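Local coordinates for protein ATP-dependent helicase FUN30 (Saccharomyces cerevisiae S288c, PDB 5GN1) that uses ATP hydrolysis to remodel nucleosomes, supporting DNA end resection at double-strand breaks and heterochromatin organization, at residues A[280-289]-A[316-327]. Numbering follows the deposited sequence.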
# COMPACT_ATOMS: atom_id res chain seq x y z
N ASP A 280 -2.70 -5.22 4.09
CA ASP A 280 -2.90 -4.12 5.02
C ASP A 280 -4.37 -4.12 5.40
O ASP A 280 -5.23 -4.24 4.53
CB ASP A 280 -2.47 -2.78 4.41
CG ASP A 280 -3.04 -2.56 3.00
OD1 ASP A 280 -4.20 -2.10 2.90
OD2 ASP A 280 -2.34 -2.89 2.01
N GLN A 281 -4.65 -4.04 6.69
CA GLN A 281 -6.02 -4.28 7.08
C GLN A 281 -6.87 -3.02 6.91
O GLN A 281 -6.37 -1.90 6.82
CB GLN A 281 -6.09 -4.78 8.52
CG GLN A 281 -5.67 -3.76 9.54
CD GLN A 281 -5.41 -4.38 10.90
OE1 GLN A 281 -4.41 -4.06 11.56
NE2 GLN A 281 -6.30 -5.28 11.33
N SER A 282 -8.17 -3.24 6.83
CA SER A 282 -9.14 -2.16 6.82
C SER A 282 -9.58 -1.84 8.24
O SER A 282 -9.58 -2.70 9.13
CB SER A 282 -10.36 -2.56 5.98
OG SER A 282 -11.38 -1.58 6.08
N PHE A 283 -9.94 -0.57 8.47
CA PHE A 283 -10.49 -0.19 9.76
C PHE A 283 -11.89 -0.75 9.96
O PHE A 283 -12.36 -0.82 11.10
CB PHE A 283 -10.51 1.33 9.93
CG PHE A 283 -10.87 1.79 11.33
CD1 PHE A 283 -9.91 1.77 12.34
CD2 PHE A 283 -12.14 2.25 11.63
CE1 PHE A 283 -10.23 2.19 13.64
CE2 PHE A 283 -12.47 2.67 12.91
CZ PHE A 283 -11.51 2.65 13.92
N ASN A 284 -12.57 -1.16 8.88
CA ASN A 284 -13.84 -1.87 8.98
C ASN A 284 -13.61 -3.35 8.70
O ASN A 284 -13.35 -3.71 7.54
CB ASN A 284 -14.87 -1.29 8.01
CG ASN A 284 -16.24 -1.95 8.15
OD1 ASN A 284 -16.45 -2.83 9.00
ND2 ASN A 284 -17.19 -1.53 7.31
N PRO A 285 -13.68 -4.22 9.70
CA PRO A 285 -13.43 -5.66 9.45
C PRO A 285 -14.35 -6.29 8.43
O PRO A 285 -13.99 -7.32 7.86
CB PRO A 285 -13.63 -6.29 10.84
CG PRO A 285 -13.26 -5.17 11.80
CD PRO A 285 -13.70 -3.90 11.14
N HIS A 286 -15.53 -5.72 8.19
CA HIS A 286 -16.44 -6.28 7.19
C HIS A 286 -15.80 -6.31 5.81
O HIS A 286 -16.05 -7.23 5.01
CB HIS A 286 -17.73 -5.46 7.17
CG HIS A 286 -18.68 -5.84 6.08
ND1 HIS A 286 -19.48 -6.96 6.15
CD2 HIS A 286 -18.96 -5.25 4.89
CE1 HIS A 286 -20.21 -7.04 5.05
NE2 HIS A 286 -19.92 -6.02 4.27
N ASP A 287 -14.96 -5.32 5.50
CA ASP A 287 -14.28 -5.27 4.21
C ASP A 287 -13.30 -6.42 4.04
O ASP A 287 -13.24 -7.04 2.97
CB ASP A 287 -13.54 -3.94 4.05
CG ASP A 287 -14.47 -2.75 4.04
OD1 ASP A 287 -15.67 -2.94 3.74
OD2 ASP A 287 -13.99 -1.63 4.33
N ASP A 288 -12.53 -6.74 5.08
CA ASP A 288 -11.56 -7.82 4.97
C ASP A 288 -12.23 -9.19 5.03
O ASP A 288 -11.67 -10.16 4.50
CB ASP A 288 -10.51 -7.72 6.08
CG ASP A 288 -9.60 -6.51 5.91
OD1 ASP A 288 -9.55 -5.96 4.79
OD2 ASP A 288 -8.93 -6.12 6.90
N ARG A 289 -13.42 -9.25 5.59
CA ARG A 289 -14.18 -10.48 5.61
C ARG A 289 -14.75 -10.68 4.20
O ARG A 289 -14.70 -11.74 3.68
CB ARG A 289 -15.27 -10.48 6.69
CG ARG A 289 -14.73 -10.71 8.09
CD ARG A 289 -15.73 -10.50 9.23
NE ARG A 289 -15.02 -10.16 10.46
CZ ARG A 289 -15.59 -9.93 11.64
NH1 ARG A 289 -16.89 -10.01 11.79
NH2 ARG A 289 -14.84 -9.61 12.67
N GLU A 316 -0.44 0.14 12.81
CA GLU A 316 -1.25 -1.00 12.41
C GLU A 316 -1.71 -1.81 13.61
O GLU A 316 -2.80 -2.39 13.59
CB GLU A 316 -0.47 -1.89 11.44
CG GLU A 316 -0.23 -1.24 10.07
CD GLU A 316 0.28 -2.22 9.01
OE1 GLU A 316 0.95 -3.20 9.38
OE2 GLU A 316 -0.01 -2.00 7.81
N GLU A 317 -0.90 -1.85 14.68
CA GLU A 317 -1.35 -2.47 15.92
C GLU A 317 -2.55 -1.73 16.50
O GLU A 317 -3.52 -2.36 16.93
CB GLU A 317 -0.19 -2.53 16.92
CG GLU A 317 0.92 -3.48 16.48
CD GLU A 317 2.00 -3.68 17.54
OE1 GLU A 317 2.85 -2.78 17.73
OE2 GLU A 317 1.99 -4.74 18.19
N LYS A 318 -2.51 -0.39 16.50
CA LYS A 318 -3.65 0.39 17.00
C LYS A 318 -4.88 0.18 16.15
O LYS A 318 -6.01 0.10 16.66
CB LYS A 318 -3.29 1.88 17.04
CG LYS A 318 -2.10 2.20 17.91
CD LYS A 318 -2.34 1.67 19.30
CE LYS A 318 -1.04 1.23 19.96
NZ LYS A 318 -1.32 0.66 21.30
N ILE A 319 -4.70 0.10 14.83
CA ILE A 319 -5.85 -0.13 13.95
C ILE A 319 -6.44 -1.52 14.17
O ILE A 319 -7.66 -1.69 14.17
CB ILE A 319 -5.43 0.11 12.48
CG1 ILE A 319 -5.21 1.62 12.27
CG2 ILE A 319 -6.46 -0.46 11.50
CD1 ILE A 319 -4.67 1.98 10.91
N HIS A 320 -5.59 -2.52 14.39
CA HIS A 320 -6.10 -3.86 14.68
C HIS A 320 -6.93 -3.88 15.97
O HIS A 320 -7.97 -4.54 16.03
CB HIS A 320 -4.94 -4.85 14.79
CG HIS A 320 -5.36 -6.28 14.95
ND1 HIS A 320 -6.29 -6.88 14.14
CD2 HIS A 320 -4.96 -7.23 15.83
CE1 HIS A 320 -6.46 -8.14 14.52
NE2 HIS A 320 -5.67 -8.37 15.54
N GLN A 321 -6.48 -3.15 17.00
CA GLN A 321 -7.19 -3.15 18.29
C GLN A 321 -8.54 -2.47 18.19
O GLN A 321 -9.52 -2.93 18.79
CB GLN A 321 -6.35 -2.44 19.36
CG GLN A 321 -5.08 -3.14 19.78
CD GLN A 321 -4.08 -2.19 20.43
OE1 GLN A 321 -4.46 -1.18 21.05
NE2 GLN A 321 -2.79 -2.49 20.26
N LEU A 322 -8.62 -1.35 17.46
CA LEU A 322 -9.77 -0.46 17.51
C LEU A 322 -10.72 -0.62 16.34
O LEU A 322 -11.77 0.04 16.33
CB LEU A 322 -9.29 0.99 17.58
CG LEU A 322 -8.66 1.36 18.92
CD1 LEU A 322 -7.70 2.50 18.72
CD2 LEU A 322 -9.75 1.74 19.93
N ALA A 323 -10.38 -1.45 15.35
CA ALA A 323 -11.23 -1.61 14.18
C ALA A 323 -12.63 -2.05 14.59
O ALA A 323 -12.80 -2.88 15.49
CB ALA A 323 -10.61 -2.63 13.21
N LYS A 324 -13.63 -1.45 13.98
CA LYS A 324 -14.98 -1.84 14.34
C LYS A 324 -15.85 -2.31 13.21
O LYS A 324 -16.10 -1.60 12.27
CB LYS A 324 -15.68 -0.65 14.98
CG LYS A 324 -15.14 -0.24 16.28
CD LYS A 324 -15.82 0.93 16.87
CE LYS A 324 -15.29 1.29 18.14
NZ LYS A 324 -15.90 2.42 18.74
N ASN A 325 -16.44 -3.46 13.50
CA ASN A 325 -17.26 -4.18 12.54
C ASN A 325 -18.62 -3.48 12.36
O ASN A 325 -19.34 -3.28 13.34
CB ASN A 325 -17.45 -5.62 13.02
CG ASN A 325 -18.12 -6.51 12.01
OD1 ASN A 325 -18.08 -6.26 10.80
ND2 ASN A 325 -18.75 -7.57 12.49
N LYS A 326 -18.96 -3.12 11.12
CA LYS A 326 -20.14 -2.33 10.80
C LYS A 326 -20.54 -2.55 9.34
O LYS A 326 -19.72 -2.97 8.52
CB LYS A 326 -19.88 -0.83 11.03
CG LYS A 326 -19.37 -0.14 9.79
CD LYS A 326 -18.49 1.04 10.10
CE LYS A 326 -19.26 2.18 10.60
NZ LYS A 326 -18.49 3.41 10.46
N LEU A 327 -21.81 -2.27 9.02
CA LEU A 327 -22.26 -2.22 7.63
C LEU A 327 -22.36 -0.77 7.17
O LEU A 327 -22.74 0.12 7.94
CB LEU A 327 -23.61 -2.91 7.44
CG LEU A 327 -24.18 -2.81 6.01
CD1 LEU A 327 -23.31 -3.57 4.99
CD2 LEU A 327 -25.64 -3.24 5.90
O HOH W 1 -15.04 0.89 11.36
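F283 and N284 meet the chain that runs out of helix 315-322 in the second RecA-like lobe of this SNF2-family ATPase, where the loop after the parallel strand 275-278 enters helix 285-292. The phenyl ring of F283 takes the A323 CA-H over one face in a CH-pi contact, CA lying 4.1 Å from the ring centroid and 17° off the normal. I319 CG2 lies at the ring edge, while V347 of helix 345-359 also packs against F283. Nearer strand 304-311, the Q281 and I319 side chains run past each other in opposite directions, with Q281 CG 3.9 Å from I319 CG2. The Q281 and H320 side chains cross at about a right angle, amide and imidazole planes 30° apart.

The N284 amide works on both sides of the contact. A chi1 of -177° turns its carboxamide away from its own backbone N, and OD1 acts as the N-cap of helix 285-292, accepting from H286 N at 3.1 Å; OD1 also takes a weak hydrogen bond from K326 N. Its ND2 donates to K326 O over 3.2 Å; that oxygen lies close to the N284 amide plane, whereas the donor stands above the K326 carbonyl plane. A leucine in place of N284 would probably leave H286 N without its cap and both K326 N and K326 O without their amide partners. Next along the chain, P285 CD rests 3.4 Å from K324 C, and A323 CB packs against the same methylene. K324 N gives F283 O a weak hydrogen bond, and a water donates to both F283 O (3.2 Å) and K324 O (2.9 Å).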